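Local coordinates for protein Nrps/pks (PDB 4OPF) that is a ketosynthase domain of the AT-less oxazolomycin synthase OzmH that probably binds and passes on the growing polyketide chain rather than extending it, at residues H212-P223 with V356-F368. Sequence-based numbering, arbitrary orientation.
Sequences HVFDRRARGFTP and VPFLSGRQPLEHF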
# COMPACT_ATOMS: atom_id res chain seq x y z
N HIS A 212 13.24 2.06 -29.43
CA HIS A 212 14.52 2.73 -29.18
C HIS A 212 14.52 3.67 -27.96
O HIS A 212 13.62 4.50 -27.82
CB HIS A 212 14.97 3.59 -30.37
CG HIS A 212 14.60 3.05 -31.71
ND1 HIS A 212 15.51 2.43 -32.54
CD2 HIS A 212 13.43 3.11 -32.40
CE1 HIS A 212 14.92 2.10 -33.67
NE2 HIS A 212 13.66 2.50 -33.62
N VAL A 213 15.57 3.61 -27.14
CA VAL A 213 15.72 4.47 -25.98
C VAL A 213 17.10 5.13 -25.94
O VAL A 213 18.02 4.69 -26.64
CB VAL A 213 15.32 3.74 -24.66
CG1 VAL A 213 16.20 2.54 -24.35
CG2 VAL A 213 15.28 4.70 -23.50
N PHE A 214 17.20 6.24 -25.18
CA PHE A 214 18.43 7.09 -25.05
C PHE A 214 19.08 7.44 -26.40
O PHE A 214 20.30 7.47 -26.54
CB PHE A 214 19.46 6.48 -24.05
CG PHE A 214 18.90 6.31 -22.68
CD1 PHE A 214 18.40 7.40 -21.98
CD2 PHE A 214 18.82 5.06 -22.10
CE1 PHE A 214 17.84 7.26 -20.72
CE2 PHE A 214 18.26 4.91 -20.83
CZ PHE A 214 17.78 6.01 -20.14
N ASP A 215 18.20 7.79 -27.34
CA ASP A 215 18.39 7.63 -28.77
C ASP A 215 17.34 8.47 -29.52
O ASP A 215 16.17 8.51 -29.11
CB ASP A 215 18.14 6.15 -29.10
CG ASP A 215 18.42 5.81 -30.56
OD1 ASP A 215 17.70 6.26 -31.48
OD2 ASP A 215 19.36 5.04 -30.78
N ARG A 216 17.72 9.07 -30.65
CA ARG A 216 16.78 9.92 -31.45
C ARG A 216 15.54 9.25 -32.10
O ARG A 216 14.58 9.95 -32.44
CB ARG A 216 17.54 10.64 -32.56
CG ARG A 216 18.35 11.81 -32.08
CD ARG A 216 18.76 12.64 -33.28
NE ARG A 216 19.87 12.08 -34.07
CZ ARG A 216 19.95 11.98 -35.42
NH1 ARG A 216 18.97 12.42 -36.22
NH2 ARG A 216 21.04 11.44 -35.98
N ARG A 217 15.55 7.93 -32.32
CA ARG A 217 14.37 7.26 -32.90
C ARG A 217 13.31 6.89 -31.86
O ARG A 217 12.24 6.38 -32.22
CB ARG A 217 14.81 6.03 -33.69
CG ARG A 217 15.59 6.39 -34.96
CD ARG A 217 16.42 5.21 -35.44
NE ARG A 217 17.56 4.91 -34.56
CZ ARG A 217 18.40 3.89 -34.72
NH1 ARG A 217 18.25 3.04 -35.73
NH2 ARG A 217 19.40 3.73 -33.86
N ALA A 218 13.59 7.17 -30.58
CA ALA A 218 12.71 6.79 -29.45
C ALA A 218 11.23 7.24 -29.59
O ALA A 218 10.93 8.44 -29.67
CB ALA A 218 13.31 7.27 -28.12
N ARG A 219 10.33 6.24 -29.58
CA ARG A 219 8.88 6.41 -29.83
C ARG A 219 7.98 5.69 -28.78
O ARG A 219 6.80 5.43 -29.05
CB ARG A 219 8.53 5.84 -31.23
CG ARG A 219 8.27 6.86 -32.34
CD ARG A 219 7.22 6.35 -33.34
NE ARG A 219 5.86 6.36 -32.77
CZ ARG A 219 5.06 5.30 -32.60
NH1 ARG A 219 5.43 4.08 -32.96
NH2 ARG A 219 3.86 5.47 -32.06
N GLY A 220 8.51 5.35 -27.59
CA GLY A 220 7.82 4.41 -26.68
C GLY A 220 7.88 2.98 -27.22
O GLY A 220 8.22 2.76 -28.39
N PHE A 221 7.52 2.01 -26.38
CA PHE A 221 7.81 0.59 -26.68
C PHE A 221 6.59 -0.20 -27.05
O PHE A 221 5.47 0.27 -26.87
CB PHE A 221 8.45 -0.05 -25.45
CG PHE A 221 9.82 0.46 -25.19
CD1 PHE A 221 10.92 -0.13 -25.82
CD2 PHE A 221 10.01 1.55 -24.34
CE1 PHE A 221 12.20 0.36 -25.60
CE2 PHE A 221 11.29 2.03 -24.10
CZ PHE A 221 12.39 1.44 -24.72
N THR A 222 6.80 -1.41 -27.57
CA THR A 222 5.74 -2.39 -27.65
C THR A 222 5.26 -2.74 -26.21
O THR A 222 6.06 -3.14 -25.38
CB THR A 222 6.17 -3.72 -28.33
OG1 THR A 222 7.14 -3.46 -29.34
CG2 THR A 222 4.94 -4.46 -28.98
N PRO A 223 3.96 -2.58 -25.94
CA PRO A 223 3.44 -3.17 -24.71
C PRO A 223 3.72 -4.67 -24.71
O PRO A 223 3.72 -5.32 -25.77
CB PRO A 223 1.94 -2.88 -24.77
CG PRO A 223 1.81 -1.70 -25.70
CD PRO A 223 2.89 -1.95 -26.74
N VAL A 356 25.13 -7.44 -18.45
CA VAL A 356 24.59 -7.81 -19.73
C VAL A 356 24.62 -6.67 -20.74
O VAL A 356 24.73 -5.50 -20.39
CB VAL A 356 23.19 -8.31 -19.58
CG1 VAL A 356 23.17 -9.44 -18.59
CG2 VAL A 356 22.23 -7.20 -19.17
N PRO A 357 24.54 -7.02 -22.03
CA PRO A 357 24.57 -5.98 -23.05
C PRO A 357 23.36 -5.07 -22.98
O PRO A 357 22.25 -5.51 -22.67
CB PRO A 357 24.50 -6.75 -24.38
CG PRO A 357 24.64 -8.17 -24.06
CD PRO A 357 24.65 -8.37 -22.58
N PHE A 358 23.57 -3.82 -23.30
CA PHE A 358 22.51 -2.91 -23.61
C PHE A 358 22.29 -2.85 -25.12
O PHE A 358 23.24 -2.68 -25.89
CB PHE A 358 22.85 -1.54 -23.08
CG PHE A 358 21.86 -0.49 -23.44
CD1 PHE A 358 20.58 -0.54 -22.94
CD2 PHE A 358 22.20 0.55 -24.29
CE1 PHE A 358 19.65 0.44 -23.26
CE2 PHE A 358 21.29 1.54 -24.60
CZ PHE A 358 20.00 1.49 -24.09
N LEU A 359 21.03 -2.96 -25.54
CA LEU A 359 20.71 -3.04 -26.97
C LEU A 359 20.58 -1.69 -27.71
O LEU A 359 21.12 -1.54 -28.79
CB LEU A 359 19.47 -3.92 -27.18
CG LEU A 359 19.73 -5.43 -27.29
CD1 LEU A 359 20.48 -5.95 -26.08
CD2 LEU A 359 18.41 -6.18 -27.42
N SER A 360 19.93 -0.70 -27.16
CA SER A 360 19.67 0.57 -27.89
C SER A 360 20.81 1.61 -27.77
O SER A 360 21.99 1.24 -27.89
CB SER A 360 18.32 1.15 -27.47
OG SER A 360 17.93 2.20 -28.33
N GLY A 361 20.47 2.91 -27.57
CA GLY A 361 21.45 4.01 -27.36
C GLY A 361 22.37 4.40 -28.53
O GLY A 361 23.37 5.12 -28.37
N ARG A 362 21.97 3.97 -29.74
CA ARG A 362 22.87 3.90 -30.90
C ARG A 362 22.72 5.16 -31.78
O ARG A 362 22.97 5.12 -32.99
CB ARG A 362 22.61 2.61 -31.74
CG ARG A 362 21.74 1.49 -31.13
CD ARG A 362 20.26 1.66 -31.50
NE ARG A 362 19.49 0.43 -31.34
CZ ARG A 362 18.18 0.38 -31.08
NH1 ARG A 362 17.47 1.49 -30.91
NH2 ARG A 362 17.60 -0.82 -30.95
N GLN A 363 22.32 6.27 -31.16
CA GLN A 363 22.03 7.52 -31.87
C GLN A 363 21.88 8.60 -30.79
O GLN A 363 20.76 9.05 -30.50
CB GLN A 363 20.76 7.37 -32.73
CG GLN A 363 20.59 8.39 -33.85
CD GLN A 363 19.87 7.82 -35.08
OE1 GLN A 363 18.74 8.20 -35.39
NE2 GLN A 363 20.54 6.89 -35.77
N PRO A 364 23.01 9.02 -30.20
CA PRO A 364 22.92 9.72 -28.92
C PRO A 364 22.04 10.98 -29.00
O PRO A 364 21.78 11.51 -30.09
CB PRO A 364 24.38 10.05 -28.57
CG PRO A 364 25.08 10.10 -29.89
CD PRO A 364 24.36 9.14 -30.79
N LEU A 365 21.59 11.42 -27.84
CA LEU A 365 20.65 12.52 -27.75
C LEU A 365 21.41 13.78 -28.10
O LEU A 365 22.63 13.76 -28.17
CB LEU A 365 20.03 12.59 -26.35
CG LEU A 365 19.18 11.38 -25.89
CD1 LEU A 365 18.35 10.80 -27.03
CD2 LEU A 365 20.07 10.31 -25.29
N GLU A 366 20.69 14.88 -28.28
CA GLU A 366 21.28 16.06 -28.91
C GLU A 366 21.84 17.07 -27.91
O GLU A 366 22.68 17.91 -28.28
CB GLU A 366 20.23 16.74 -29.79
CG GLU A 366 20.78 17.62 -30.90
CD GLU A 366 19.69 18.46 -31.51
OE1 GLU A 366 18.62 17.89 -31.82
OE2 GLU A 366 19.88 19.68 -31.67
N HIS A 367 21.39 16.99 -26.66
CA HIS A 367 21.79 17.98 -25.65
C HIS A 367 22.47 17.32 -24.45
O HIS A 367 22.30 17.74 -23.29
CB HIS A 367 20.58 18.85 -25.26
CG HIS A 367 20.03 19.69 -26.39
ND1 HIS A 367 18.81 19.44 -26.98
CD2 HIS A 367 20.56 20.75 -27.05
CE1 HIS A 367 18.60 20.32 -27.95
NE2 HIS A 367 19.65 21.12 -28.01
N PHE A 368 23.27 16.28 -24.74
CA PHE A 368 23.97 15.52 -23.70
C PHE A 368 25.32 15.01 -24.18
O PHE A 368 25.38 14.18 -25.09
CB PHE A 368 23.11 14.33 -23.24
CG PHE A 368 23.69 13.59 -22.06
CD1 PHE A 368 23.56 14.11 -20.77
CD2 PHE A 368 24.36 12.40 -22.23
CE1 PHE A 368 24.10 13.43 -19.68
CE2 PHE A 368 24.90 11.72 -21.14
CZ PHE A 368 24.77 12.24 -19.87
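Phe214 and Gly361 bring two irregular loops together, their CA atoms 4.9 Å apart, and the chains then run side by side from His212–Ser360 to Asp215–Gln363. Gly361 N probably donates to Val213 O, an oxygen whose place is less certain, and past it Arg216 N donates to Gln363 O at 3.0 Å. A type I turn, Asp215 to Ala218, then carries 212-223 away.

Ser360 adds a side-chain link in one of its two conformers: with OG anti to its own backbone N (chi1 -169°), the hydroxyl takes the N-H of Val213 at 3.0 Å, a bond that may be only part-time. Asp215 is the hub. Its OD1 receives Arg217 N through the anti lone pair at 2.8 Å, nearly straight at 172°, making an Asx turn; OD2 forms a salt bridge with Arg217 NH2 (3.3 Å) and accepts a weak bond from Arg362 N. Replacing this aspartate by an alanine would probably leave Arg217 N without its Asx-turn acceptor and the Arg217 guanidinium without its carboxylate.

Gln363 passes between two arginines: its amide lies against one face of the Arg217 guanidinium, the planes only 13° apart, while Arg216 turns a guanidinium face to the same amide from across it. Deeper down, Leu365 pushes CD2 to within 4.1 Å of Phe214 CB, and Val213 CG1 meets the rim of the Phe358 ring at CZ, 4.0 Å away. Helix 300-314 lies under Phe214 and Leu365, where Asp303 accepts from Phe214 N.

The contact thus ties the loop before strand 226-234 to the one before strand 375-376 within the ketosynthase fold, apolar beneath and charged at the surface. Buried Asp215 probably offsets part of the positive charge where Arg217 NH2 and Arg362 NE lie 4.2 Å apart.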